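Local coordinates for putative uncharacterized protein (PDB 4IVF) that binds two glutathione molecules per subunit and, as a member of the glutathione S-transferase superfamily, probably acts as a glutathione transferase, at residues F[9-14]-F[33-38]; F[111-116]-F[152-157]; F[95-100]-F[171-176]; F[22-27]-F[177-182]. All coordinates share one frame; numbering follows the deposited sequence.

Interaction 1. Residues F[9-14]-F[33-38]; sequences KLYTAP and EVQKFD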
loop_
_atom_site.group_PDB
_atom_site.type_symbol
_atom_site.label_atom_id
_atom_site.label_comp_id
_atom_site.label_asym_id
_atom_site.label_seq_id
_atom_site.Cartn_x
_atom_site.Cartn_y
_atom_site.Cartn_z
ATOM N N LYS F 9 -17.554 13.365 -3.849
ATOM C CA LYS F 9 -17.112 14.202 -2.741
ATOM C C LYS F 9 -15.720 13.766 -2.300
ATOM O O LYS F 9 -15.494 12.591 -1.996
ATOM C CB LYS F 9 -18.102 14.172 -1.571
ATOM C CG LYS F 9 -17.664 14.992 -0.348
ATOM C CD LYS F 9 -18.123 16.456 -0.402
ATOM C CE LYS F 9 -18.228 17.035 1.013
ATOM N NZ LYS F 9 -18.671 18.477 1.115
ATOM N N LEU F 10 -14.796 14.724 -2.278
ATOM C CA LEU F 10 -13.416 14.463 -1.897
ATOM C C LEU F 10 -13.075 15.144 -0.571
ATOM O O LEU F 10 -13.097 16.374 -0.473
ATOM C CB LEU F 10 -12.466 14.955 -2.991
ATOM C CG LEU F 10 -10.980 14.872 -2.668
ATOM C CD1 LEU F 10 -10.559 13.426 -2.393
ATOM C CD2 LEU F 10 -10.139 15.463 -3.813
ATOM N N TYR F 11 -12.776 14.337 0.442
ATOM C CA TYR F 11 -12.304 14.840 1.724
ATOM C C TYR F 11 -10.787 14.852 1.642
ATOM O O TYR F 11 -10.153 13.807 1.490
ATOM C CB TYR F 11 -12.790 13.951 2.879
ATOM C CG TYR F 11 -14.305 13.893 2.970
ATOM C CD1 TYR F 11 -15.023 14.941 3.521
ATOM C CD2 TYR F 11 -15.019 12.803 2.481
ATOM C CE1 TYR F 11 -16.401 14.913 3.586
ATOM C CE2 TYR F 11 -16.415 12.770 2.550
ATOM C CZ TYR F 11 -17.093 13.826 3.115
ATOM O OH TYR F 11 -18.468 13.821 3.195
ATOM N N THR F 12 -10.200 16.037 1.709
ATOM C CA THR F 12 -8.786 16.138 1.422
ATOM C C THR F 12 -8.118 17.332 2.091
ATOM O O THR F 12 -8.755 18.088 2.832
ATOM C CB THR F 12 -8.546 16.170 -0.101
ATOM O OG1 THR F 12 -7.141 16.067 -0.375
ATOM C CG2 THR F 12 -9.113 17.444 -0.716
ATOM N N ALA F 13 -6.821 17.467 1.831
ATOM C CA ALA F 13 -5.997 18.562 2.330
ATOM C C ALA F 13 -4.848 18.721 1.334
ATOM O O ALA F 13 -4.526 17.779 0.610
ATOM C CB ALA F 13 -5.458 18.232 3.730
ATOM N N PRO F 14 -4.214 19.903 1.298
ATOM C CA PRO F 14 -3.138 20.103 0.317
ATOM C C PRO F 14 -1.860 19.348 0.700
ATOM O O PRO F 14 -0.971 19.901 1.342
ATOM C CB PRO F 14 -2.922 21.619 0.341
ATOM C CG PRO F 14 -3.412 22.047 1.677
ATOM C CD PRO F 14 -4.502 21.119 2.077
ATOM N N GLU F 33 -16.496 17.572 -5.744
ATOM C CA GLU F 33 -16.518 18.699 -4.823
ATOM C C GLU F 33 -15.617 18.412 -3.631
ATOM O O GLU F 33 -15.525 17.277 -3.165
ATOM C CB GLU F 33 -17.949 19.038 -4.394
ATOM C CG GLU F 33 -18.773 17.852 -3.942
ATOM C CD GLU F 33 -20.253 18.193 -3.818
ATOM O OE1 GLU F 33 -20.637 19.313 -4.226
ATOM O OE2 GLU F 33 -21.028 17.344 -3.318
ATOM N N VAL F 34 -14.945 19.450 -3.152
ATOM C CA VAL F 34 -13.888 19.284 -2.171
ATOM C C VAL F 34 -14.306 19.808 -0.804
ATOM O O VAL F 34 -14.954 20.849 -0.702
ATOM C CB VAL F 34 -12.608 20.008 -2.641
ATOM C CG1 VAL F 34 -11.579 20.097 -1.522
ATOM C CG2 VAL F 34 -12.018 19.297 -3.824
ATOM N N GLN F 35 -13.954 19.067 0.240
ATOM C CA GLN F 35 -14.057 19.576 1.596
ATOM C C GLN F 35 -12.695 19.439 2.249
ATOM O O GLN F 35 -12.204 18.332 2.434
ATOM C CB GLN F 35 -15.126 18.829 2.414
ATOM C CG GLN F 35 -15.149 19.249 3.877
ATOM C CD GLN F 35 -16.320 18.654 4.668
ATOM O OE1 GLN F 35 -17.401 18.397 4.126
ATOM N NE2 GLN F 35 -16.096 18.428 5.956
ATOM N N LYS F 36 -12.088 20.563 2.603
ATOM C CA LYS F 36 -10.728 20.542 3.120
ATOM C C LYS F 36 -10.626 20.348 4.631
ATOM O O LYS F 36 -11.544 20.675 5.380
ATOM C CB LYS F 36 -9.937 21.773 2.657
ATOM C CG LYS F 36 -10.627 23.102 2.854
ATOM C CD LYS F 36 -10.025 24.146 1.923
ATOM C CE LYS F 36 -10.506 25.547 2.254
ATOM N NZ LYS F 36 -9.937 26.010 3.544
ATOM N N PHE F 37 -9.507 19.789 5.066
ATOM C CA PHE F 37 -9.240 19.618 6.489
ATOM C C PHE F 37 -7.995 20.394 6.874
ATOM O O PHE F 37 -7.000 20.402 6.125
ATOM C CB PHE F 37 -9.028 18.139 6.835
ATOM C CG PHE F 37 -10.276 17.308 6.757
ATOM C CD1 PHE F 37 -10.864 17.026 5.534
ATOM C CD2 PHE F 37 -10.864 16.807 7.914
ATOM C CE1 PHE F 37 -12.018 16.265 5.462
ATOM C CE2 PHE F 37 -12.012 16.049 7.850
ATOM C CZ PHE F 37 -12.592 15.775 6.621
ATOM N N ASP F 38 -8.059 21.035 8.040
ATOM C CA ASP F 38 -6.907 21.640 8.688
ATOM C C ASP F 38 -6.233 20.638 9.625
ATOM O O ASP F 38 -6.691 20.413 10.754
ATOM C CB ASP F 38 -7.339 22.866 9.486
ATOM C CG ASP F 38 -6.159 23.686 10.001
ATOM O OD1 ASP F 38 -5.049 23.131 10.163
ATOM O OD2 ASP F 38 -6.348 24.898 10.242
#

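Interaction 2. Residues F[111-116]-F[152-157]; sequences LIFQVA and GVFEDI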
loop_
_atom_site.group_PDB
_atom_site.type_symbol
_atom_site.label_atom_id
_atom_site.label_comp_id
_atom_site.label_asym_id
_atom_site.label_seq_id
_atom_site.Cartn_x
_atom_site.Cartn_y
_atom_site.Cartn_z
ATOM N N LEU F 111 1.986 0.574 -8.031
ATOM C CA LEU F 111 1.082 1.332 -7.178
ATOM C C LEU F 111 1.273 0.944 -5.710
ATOM O O LEU F 111 1.452 1.809 -4.858
ATOM C CB LEU F 111 -0.381 1.125 -7.581
ATOM C CG LEU F 111 -1.390 1.739 -6.583
ATOM C CD1 LEU F 111 -1.281 3.255 -6.530
ATOM C CD2 LEU F 111 -2.825 1.332 -6.909
ATOM N N ILE F 112 1.231 -0.351 -5.412
ATOM C CA ILE F 112 1.378 -0.805 -4.027
ATOM C C ILE F 112 2.752 -0.424 -3.468
ATOM O O ILE F 112 2.856 0.055 -2.332
ATOM C CB ILE F 112 1.088 -2.326 -3.859
ATOM C CG1 ILE F 112 -0.368 -2.652 -4.219
ATOM C CG2 ILE F 112 1.415 -2.800 -2.445
ATOM C CD1 ILE F 112 -1.368 -1.704 -3.645
ATOM N N PHE F 113 3.791 -0.593 -4.287
ATOM C CA PHE F 113 5.149 -0.166 -3.945
ATOM C C PHE F 113 5.178 1.310 -3.533
ATOM O O PHE F 113 5.810 1.675 -2.545
ATOM C CB PHE F 113 6.093 -0.405 -5.133
ATOM C CG PHE F 113 7.529 0.021 -4.891
ATOM C CD1 PHE F 113 8.142 -0.180 -3.666
ATOM C CD2 PHE F 113 8.275 0.584 -5.919
ATOM C CE1 PHE F 113 9.462 0.203 -3.464
ATOM C CE2 PHE F 113 9.596 0.959 -5.724
ATOM C CZ PHE F 113 10.188 0.767 -4.489
ATOM N N GLN F 114 4.494 2.156 -4.293
ATOM C CA GLN F 114 4.394 3.561 -3.936
ATOM C C GLN F 114 3.704 3.750 -2.576
ATOM O O GLN F 114 4.263 4.391 -1.701
ATOM C CB GLN F 114 3.677 4.365 -5.032
ATOM C CG GLN F 114 3.812 5.886 -4.873
ATOM C CD GLN F 114 2.997 6.432 -3.698
ATOM O OE1 GLN F 114 1.804 6.145 -3.568
ATOM N NE2 GLN F 114 3.650 7.195 -2.824
ATOM N N VAL F 115 2.493 3.211 -2.402
ATOM C CA VAL F 115 1.761 3.432 -1.146
ATOM C C VAL F 115 2.374 2.685 0.039
ATOM O O VAL F 115 2.177 3.065 1.194
ATOM C CB VAL F 115 0.248 3.089 -1.254
ATOM C CG1 VAL F 115 -0.398 3.846 -2.423
ATOM C CG2 VAL F 115 0.025 1.577 -1.381
ATOM N N ALA F 116 3.127 1.627 -0.240
ATOM C CA ALA F 116 3.676 0.797 0.830
ATOM C C ALA F 116 5.093 1.174 1.251
ATOM O O ALA F 116 5.513 0.866 2.372
ATOM C CB ALA F 116 3.610 -0.678 0.459
ATOM N N GLY F 152 15.610 5.612 -6.525
ATOM C CA GLY F 152 16.551 4.849 -7.321
ATOM C C GLY F 152 15.891 3.626 -7.931
ATOM O O GLY F 152 16.179 3.253 -9.062
ATOM N N VAL F 153 14.993 3.003 -7.180
ATOM C CA VAL F 153 14.279 1.832 -7.670
ATOM C C VAL F 153 13.320 2.245 -8.781
ATOM O O VAL F 153 13.282 1.625 -9.848
ATOM C CB VAL F 153 13.488 1.131 -6.543
ATOM C CG1 VAL F 153 12.653 -0.018 -7.108
ATOM C CG2 VAL F 153 14.429 0.640 -5.455
ATOM N N PHE F 154 12.550 3.302 -8.533
ATOM C CA PHE F 154 11.690 3.862 -9.573
ATOM C C PHE F 154 12.469 4.284 -10.836
ATOM O O PHE F 154 11.930 4.239 -11.943
ATOM C CB PHE F 154 10.877 5.039 -9.036
ATOM C CG PHE F 154 9.652 4.637 -8.246
ATOM C CD1 PHE F 154 8.578 3.994 -8.870
ATOM C CD2 PHE F 154 9.551 4.943 -6.887
ATOM C CE1 PHE F 154 7.427 3.639 -8.138
ATOM C CE2 PHE F 154 8.411 4.597 -6.143
ATOM C CZ PHE F 154 7.345 3.946 -6.765
ATOM N N GLU F 155 13.726 4.703 -10.663
ATOM C CA GLU F 155 14.584 5.035 -11.798
ATOM C C GLU F 155 14.922 3.762 -12.568
ATOM O O GLU F 155 14.894 3.748 -13.796
ATOM C CB GLU F 155 15.857 5.734 -11.320
ATOM C CG GLU F 155 16.816 6.163 -12.404
ATOM C CD GLU F 155 16.280 7.294 -13.268
ATOM O OE1 GLU F 155 15.157 7.774 -13.009
ATOM O OE2 GLU F 155 16.990 7.707 -14.211
ATOM N N ASP F 156 15.243 2.696 -11.837
ATOM C CA ASP F 156 15.476 1.406 -12.451
ATOM C C ASP F 156 14.231 0.909 -13.209
ATOM O O ASP F 156 14.339 0.416 -14.333
ATOM C CB ASP F 156 15.913 0.375 -11.410
ATOM C CG ASP F 156 16.389 -0.917 -12.045
ATOM O OD1 ASP F 156 16.638 -0.900 -13.266
ATOM O OD2 ASP F 156 16.520 -1.939 -11.341
ATOM N N ILE F 157 13.061 1.048 -12.591
ATOM C CA ILE F 157 11.800 0.636 -13.205
ATOM C C ILE F 157 11.594 1.341 -14.548
ATOM O O ILE F 157 11.313 0.691 -15.575
ATOM C CB ILE F 157 10.600 0.875 -12.245
ATOM C CG1 ILE F 157 10.708 -0.063 -11.051
ATOM C CG2 ILE F 157 9.281 0.629 -12.947
ATOM C CD1 ILE F 157 9.688 0.175 -9.998
#

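Interaction 3. Residues F[95-100]-F[171-176]; sequences FSYPAG and GDRYTV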
loop_
_atom_site.group_PDB
_atom_site.type_symbol
_atom_site.label_atom_id
_atom_site.label_comp_id
_atom_site.label_asym_id
_atom_site.label_seq_id
_atom_site.Cartn_x
_atom_site.Cartn_y
_atom_site.Cartn_z
ATOM N N PHE F 95 -5.728 5.211 -19.229
ATOM C CA PHE F 95 -4.787 5.385 -18.134
ATOM C C PHE F 95 -4.749 4.132 -17.282
ATOM O O PHE F 95 -4.498 4.200 -16.080
ATOM C CB PHE F 95 -5.194 6.583 -17.260
ATOM C CG PHE F 95 -5.278 7.878 -18.010
ATOM C CD1 PHE F 95 -4.135 8.612 -18.278
ATOM C CD2 PHE F 95 -6.497 8.360 -18.452
ATOM C CE1 PHE F 95 -4.210 9.808 -18.974
ATOM C CE2 PHE F 95 -6.579 9.552 -19.155
ATOM C CZ PHE F 95 -5.438 10.276 -19.415
ATOM N N SER F 96 -5.029 2.995 -17.904
ATOM C CA SER F 96 -5.088 1.718 -17.197
ATOM C C SER F 96 -5.094 0.601 -18.208
ATOM O O SER F 96 -5.311 0.826 -19.397
ATOM C CB SER F 96 -6.344 1.623 -16.312
ATOM O OG SER F 96 -7.534 1.734 -17.081
ATOM N N TYR F 97 -4.856 -0.611 -17.732
ATOM C CA TYR F 97 -4.817 -1.775 -18.601
ATOM C C TYR F 97 -5.999 -2.678 -18.303
ATOM O O TYR F 97 -6.546 -2.628 -17.208
ATOM C CB TYR F 97 -3.505 -2.521 -18.391
ATOM C CG TYR F 97 -2.333 -1.772 -18.960
ATOM C CD1 TYR F 97 -1.973 -1.929 -20.294
ATOM C CD2 TYR F 97 -1.594 -0.888 -18.174
ATOM C CE1 TYR F 97 -0.920 -1.248 -20.827
ATOM C CE2 TYR F 97 -0.532 -0.196 -18.704
ATOM C CZ TYR F 97 -0.193 -0.386 -20.038
ATOM O OH TYR F 97 0.867 0.297 -20.596
ATOM N N PRO F 98 -6.407 -3.500 -19.280
ATOM C CA PRO F 98 -7.531 -4.411 -19.047
ATOM C C PRO F 98 -7.264 -5.328 -17.863
ATOM O O PRO F 98 -6.139 -5.815 -17.700
ATOM C CB PRO F 98 -7.589 -5.230 -20.340
ATOM C CG PRO F 98 -7.058 -4.298 -21.381
ATOM C CD PRO F 98 -5.964 -3.518 -20.684
ATOM N N ALA F 99 -8.295 -5.551 -17.055
ATOM C CA ALA F 99 -8.199 -6.406 -15.876
ATOM C C ALA F 99 -7.741 -7.810 -16.264
ATOM O O ALA F 99 -8.173 -8.346 -17.277
ATOM C CB ALA F 99 -9.545 -6.459 -15.158
ATOM N N GLY F 100 -6.853 -8.391 -15.462
ATOM C CA GLY F 100 -6.336 -9.720 -15.741
ATOM C C GLY F 100 -5.039 -9.805 -16.539
ATOM O O GLY F 100 -4.419 -10.870 -16.604
ATOM N N GLY F 171 4.341 0.113 -19.535
ATOM C CA GLY F 171 3.940 0.126 -20.931
ATOM C C GLY F 171 3.940 1.474 -21.631
ATOM O O GLY F 171 4.896 2.248 -21.524
ATOM N N ASP F 172 2.853 1.753 -22.343
ATOM C CA ASP F 172 2.741 2.946 -23.179
ATOM C C ASP F 172 1.747 3.980 -22.653
ATOM O O ASP F 172 1.245 4.805 -23.403
ATOM C CB ASP F 172 2.329 2.539 -24.596
ATOM C CG ASP F 172 0.987 1.811 -24.633
ATOM O OD1 ASP F 172 0.510 1.357 -23.571
ATOM O OD2 ASP F 172 0.406 1.687 -25.734
ATOM N N ARG F 173 1.446 3.945 -21.370
ATOM C CA ARG F 173 0.500 4.919 -20.850
ATOM C C ARG F 173 0.774 5.233 -19.390
ATOM O O ARG F 173 1.337 4.415 -18.666
ATOM C CB ARG F 173 -0.941 4.420 -21.041
ATOM C CG ARG F 173 -1.360 3.310 -20.081
ATOM C CD ARG F 173 -2.470 2.434 -20.665
ATOM N NE ARG F 173 -2.006 1.781 -21.884
ATOM C CZ ARG F 173 -2.707 0.910 -22.602
ATOM N NH1 ARG F 173 -3.930 0.548 -22.229
ATOM N NH2 ARG F 173 -2.169 0.396 -23.700
ATOM N N TYR F 174 0.394 6.431 -18.963
ATOM C CA TYR F 174 0.369 6.735 -17.535
ATOM C C TYR F 174 -0.712 5.893 -16.885
ATOM O O TYR F 174 -1.784 5.694 -17.450
ATOM C CB TYR F 174 0.083 8.216 -17.283
ATOM C CG TYR F 174 1.191 9.143 -17.718
ATOM C CD1 TYR F 174 2.457 9.059 -17.146
ATOM C CD2 TYR F 174 0.971 10.118 -18.691
ATOM C CE1 TYR F 174 3.478 9.914 -17.536
ATOM C CE2 TYR F 174 1.987 10.975 -19.090
ATOM C CZ TYR F 174 3.235 10.867 -18.504
ATOM O OH TYR F 174 4.248 11.715 -18.877
ATOM N N THR F 175 -0.411 5.357 -15.716
ATOM C CA THR F 175 -1.387 4.620 -14.939
ATOM C C THR F 175 -1.484 5.234 -13.540
ATOM O O THR F 175 -0.828 6.246 -13.251
ATOM C CB THR F 175 -0.979 3.148 -14.805
ATOM O OG1 THR F 175 0.331 3.073 -14.217
ATOM C CG2 THR F 175 -0.983 2.460 -16.179
ATOM N N VAL F 176 -2.276 4.610 -12.668
ATOM C CA VAL F 176 -2.421 5.108 -11.303
ATOM C C VAL F 176 -1.078 5.034 -10.575
ATOM O O VAL F 176 -0.833 5.777 -9.632
ATOM C CB VAL F 176 -3.509 4.334 -10.494
ATOM C CG1 VAL F 176 -4.909 4.654 -11.006
ATOM C CG2 VAL F 176 -3.260 2.835 -10.538
HETATM O O HOH W 1 -4.111 2.747 -13.853
#

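Interaction 4. Residues F[22-27]-F[177-182]; sequences SIFLEV and ADFALL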
loop_
_atom_site.group_PDB
_atom_site.type_symbol
_atom_site.label_atom_id
_atom_site.label_comp_id
_atom_site.label_asym_id
_atom_site.label_seq_id
_atom_site.Cartn_x
_atom_site.Cartn_y
_atom_site.Cartn_z
ATOM N N SER F 22 -6.786 14.176 -6.338
ATOM C CA SER F 22 -7.293 15.333 -7.076
ATOM C C SER F 22 -6.723 15.369 -8.498
ATOM O O SER F 22 -7.431 15.696 -9.447
ATOM C CB SER F 22 -7.020 16.644 -6.340
ATOM O OG SER F 22 -5.631 16.935 -6.270
ATOM N N ILE F 23 -5.448 15.030 -8.640
ATOM C CA ILE F 23 -4.860 14.861 -9.969
ATOM C C ILE F 23 -5.566 13.764 -10.787
ATOM O O ILE F 23 -5.896 13.975 -11.955
ATOM C CB ILE F 23 -3.354 14.560 -9.900
ATOM C CG1 ILE F 23 -2.593 15.788 -9.388
ATOM C CG2 ILE F 23 -2.826 14.152 -11.279
ATOM C CD1 ILE F 23 -1.179 15.500 -9.010
ATOM N N PHE F 24 -5.806 12.596 -10.194
ATOM C CA PHE F 24 -6.425 11.527 -10.981
ATOM C C PHE F 24 -7.847 11.868 -11.396
ATOM O O PHE F 24 -8.248 11.582 -12.523
ATOM C CB PHE F 24 -6.389 10.165 -10.292
ATOM C CG PHE F 24 -6.512 9.024 -11.251
ATOM C CD1 PHE F 24 -5.785 9.028 -12.438
ATOM C CD2 PHE F 24 -7.345 7.954 -10.985
ATOM C CE1 PHE F 24 -5.895 7.979 -13.349
ATOM C CE2 PHE F 24 -7.463 6.905 -11.879
ATOM C CZ PHE F 24 -6.733 6.913 -13.073
ATOM N N LEU F 25 -8.603 12.490 -10.490
ATOM C CA LEU F 25 -9.948 12.938 -10.821
ATOM C C LEU F 25 -9.927 13.914 -11.999
ATOM O O LEU F 25 -10.761 13.823 -12.899
ATOM C CB LEU F 25 -10.636 13.569 -9.604
ATOM C CG LEU F 25 -11.018 12.621 -8.461
ATOM C CD1 LEU F 25 -11.398 13.405 -7.197
ATOM C CD2 LEU F 25 -12.164 11.701 -8.874
ATOM N N GLU F 26 -8.975 14.844 -11.989
ATOM C CA GLU F 26 -8.864 15.822 -13.070
ATOM C C GLU F 26 -8.499 15.141 -14.400
ATOM O O GLU F 26 -9.049 15.469 -15.450
ATOM C CB GLU F 26 -7.832 16.897 -12.726
ATOM C CG GLU F 26 -8.248 17.843 -11.603
ATOM C CD GLU F 26 -9.404 18.753 -11.991
ATOM O OE1 GLU F 26 -9.728 18.846 -13.194
ATOM O OE2 GLU F 26 -9.992 19.382 -11.088
ATOM N N VAL F 27 -7.573 14.191 -14.335
ATOM C CA VAL F 27 -7.165 13.431 -15.501
ATOM C C VAL F 27 -8.358 12.688 -16.096
ATOM O O VAL F 27 -8.531 12.659 -17.307
ATOM C CB VAL F 27 -6.040 12.441 -15.145
ATOM C CG1 VAL F 27 -5.869 11.398 -16.239
ATOM C CG2 VAL F 27 -4.741 13.190 -14.924
ATOM N N ALA F 177 -0.203 4.137 -11.016
ATOM C CA ALA F 177 1.093 4.017 -10.368
ATOM C C ALA F 177 1.904 5.300 -10.564
ATOM O O ALA F 177 2.511 5.805 -9.626
ATOM C CB ALA F 177 1.849 2.796 -10.878
ATOM N N ASP F 178 1.891 5.845 -11.775
ATOM C CA ASP F 178 2.567 7.116 -12.034
ATOM C C ASP F 178 1.930 8.254 -11.232
ATOM O O ASP F 178 2.620 9.080 -10.640
ATOM C CB ASP F 178 2.525 7.461 -13.525
ATOM C CG ASP F 178 3.109 6.368 -14.395
ATOM O OD1 ASP F 178 2.374 5.423 -14.747
ATOM O OD2 ASP F 178 4.306 6.450 -14.725
ATOM N N PHE F 179 0.608 8.311 -11.223
ATOM C CA PHE F 179 -0.052 9.408 -10.537
ATOM C C PHE F 179 0.157 9.342 -9.034
ATOM O O PHE F 179 0.306 10.369 -8.387
ATOM C CB PHE F 179 -1.516 9.499 -10.947
ATOM C CG PHE F 179 -1.694 9.848 -12.397
ATOM C CD1 PHE F 179 -1.272 11.078 -12.876
ATOM C CD2 PHE F 179 -2.239 8.937 -13.288
ATOM C CE1 PHE F 179 -1.411 11.413 -14.212
ATOM C CE2 PHE F 179 -2.379 9.254 -14.621
ATOM C CZ PHE F 179 -1.960 10.502 -15.092
ATOM N N ALA F 180 0.222 8.132 -8.494
ATOM C CA ALA F 180 0.559 7.922 -7.085
ATOM C C ALA F 180 1.939 8.462 -6.744
ATOM O O ALA F 180 2.101 9.194 -5.763
ATOM C CB ALA F 180 0.471 6.437 -6.723
ATOM N N LEU F 181 2.937 8.085 -7.540
ATOM C CA LEU F 181 4.309 8.523 -7.289
ATOM C C LEU F 181 4.424 10.052 -7.392
ATOM O O LEU F 181 5.130 10.706 -6.613
ATOM C CB LEU F 181 5.280 7.834 -8.265
ATOM C CG LEU F 181 6.749 8.241 -8.084
ATOM C CD1 LEU F 181 7.251 7.833 -6.714
ATOM C CD2 LEU F 181 7.635 7.667 -9.180
ATOM N N LEU F 182 3.698 10.610 -8.350
ATOM C CA LEU F 182 3.755 12.035 -8.665
ATOM C C LEU F 182 3.406 12.933 -7.468
ATOM O O LEU F 182 4.012 13.989 -7.274
ATOM C CB LEU F 182 2.811 12.327 -9.837
ATOM C CG LEU F 182 2.761 13.747 -10.384
ATOM C CD1 LEU F 182 4.154 14.191 -10.818
ATOM C CD2 LEU F 182 1.766 13.846 -11.531
#

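Interaction 1. Residues F[9-14]-F[33-38]
With CG anti to the carbonyl carbon (chi1 -61°), Tyr11 lies on the same face of the sheet as Gln35, whose extended chain, its CG anti to the backbone N (chi1 174°), brings the amide to the edge of the phenol ring. The two planes stand 77° apart, and Tyr11 CE1 is 3.7 Å from Gln35 OE1. Lys9 bends early in its chain and reaches the same oxygen with NZ in a weak hydrogen bond, while its CD lies 3.9 Å from Glu33 CG. Long, flexible chains suit this partly exposed face. On the other face Thr12 CG2 meets Val34 CG1 at 3.7 Å, beta-branched residues fitting a strand well, and Leu10 turns to helix 16-27.

Between these two faces strands 9-12 and 33-36 run parallel as the two strands of the beta-alpha-beta unit of a thioredoxin-like domain, 33-36 at the sheet's rim. Leu10 N bonds to Glu33 O at 2.8 Å, Gln35 N to Leu10 O, and Thr12 N to Gln35 O at 3.1 Å; Phe37 N then donates to Thr12 O beyond the strand end. The Phe37 ring places CE1 3.6 Å from Tyr11 CB and also touches Ile58, a glutathione-binding residue. The N-H and C=O groups that face each other thus pair the two strands, while apolar packing of Phe37 ties the strand end to the wall of the glutathione site.

Interaction 2. Residues F[111-116]-F[152-157]
Phe113 is the principal bump of this contact: its ring projects from helix 102-131 into a hollow on helix 137-159 formed by Val153, Phe154 and Ile157. The spacing of these three, one and four residues on from Val153, puts them on one side of the helix. With CG anti to the backbone N (chi1 179°), the Phe113 ring extends straight across the gap. The far end of the ring meets the valine, Phe113 CE2 lying 3.5 Å from Val153 CG1, and CD2 is 4.3 Å from Ile157 CD1, the end of an extended isoleucine chain.

The remaining wall is the Phe154 ring, which reaches back in the opposite direction, so that the two aromatics overlap as an offset stack. Their centroids are 4.8 Å apart and their planes 30° from parallel; Phe113 CD2 sits over a face of Phe154, 3.6 Å from its CZ. Phe154 in turn fills the angle between Phe113 and the CB of Gln114, 4.1 Å from Phe154 CZ, and touches Leu181 of helix 176-185.

The helix segments are nearly antiparallel, at 169°, but their axes stay 12.2 Å apart, a separation that large aromatic residues can bridge. The amide of Gln114 turns aside to Asn118 and Lys20. Pro54 and Asn55 of the second subunit pack on Val153 and Phe113. No hydrogen bond crosses between the segments: cohesion rests on dispersion and the hydrophobic effect, so fit rather than polarity probably governs how these two segments meet, close to bound glutathione.

Interaction 3. Residues F[95-100]-F[171-176]
The guanidinium of Arg173 lies flat on the ring of Tyr97, a cation-pi stack that joins the connection leading into helix 102-131 to the loop that ends at the N-cap of helix 176-185 in the helical GST domain. The planes are only 21° apart with centres 4.0 Å from each other, and Tyr97 CE1 sits over the middle of the guanidinium. Arginine suits the place because its flat cation can cover an aromatic face while its N-H groups still bond in their own plane: NH1 donates to Ser96 O at 3.2 Å, and NE and NH2 grip Asp172 OD1 side-on, NH2 meeting the syn lone pair of that oxygen at 2.8 Å. The chi3 bend (61°) turns NE and the guanidinium back over the ring, and CD, over the same face, adds a CH-pi contact. These partners fix the rotation of the guanidinium.

Gly171, with no side chain, lets Tyr97 OH lie 3.1 Å from its CA, and its positive phi suits glycine. That hydroxyl bonds to Val170 O and weakly accepts Asp172 N. Thr175 stands roughly perpendicular to Tyr97, bringing CG2 3.7 Å from CE2, and, as N-cap, it has its OG1 weakly bonded to Ala177 N. Phe95, packed by Val27, supplies the backbone end of the contact: one water donates to Phe95 O at 2.7 Å and accepts from Val176 N at 2.9 Å.

Interaction 4. Residues F[22-27]-F[177-182]
Helix segments 22-27 and 177-182 run at 139° to each other with their axes 10.0 Å apart, closest in backbone at Phe24 and Phe179. From the second helix the Phe179 ring points into the first and is met there by three side chains, Ile23, Phe24 and Val27, which the helical repeat brings to one side. Ile23 CG2 touches Phe179 CD1 at 3.8 Å, and Val27, which points back at the incoming ring, sets CG2 3.8 Å from Phe179 CE1. These branched residues offer compact methyl groups to the two neighbouring ring atoms.

Phe24, its CG anti to the backbone N (chi1 -158°), reaches the CD2 half of the same ring, its CD1 3.6 Å from Phe179 CD2. The rings are inclined at 39° with centroids 5.5 Å apart. Farther along, Ile23 CD1 approaches Leu182 CD2 at 4.2 Å, and Val214 of helix 212-217 packs against both residues.

This seam joins the thioredoxin-like N-terminal domain to the all-helical C-terminal domain, the two-domain arrangement of glutathione transferases. All its contacts are apolar, consistent with a hydrophobic interface that holds the domains together without hydrogen bonds between these segments.

Interaction 1 lies in the N-terminal sheet, interaction 2 lies in the helical domain, interaction 3 ties the connection entering that domain to one of its loops, and interaction 4 joins the two domains. The helix of 22-27 connects the strands of interaction 1, and Leu10 packs on Leu25, 4.2 Å between their CD2 and CD1 atoms. Interactions 1 and 2 lie on opposite sides of the chain's centre, their centres 26 Å apart. Along the chain, interaction 4 spans interaction 3, which spans interaction 2. Helix 176-185 links these three: Val176 meets Phe24 and Leu111, while Leu181 meets Phe154. Continuous packing thus runs from the sheet through the domain seam to helices near bound glutathione.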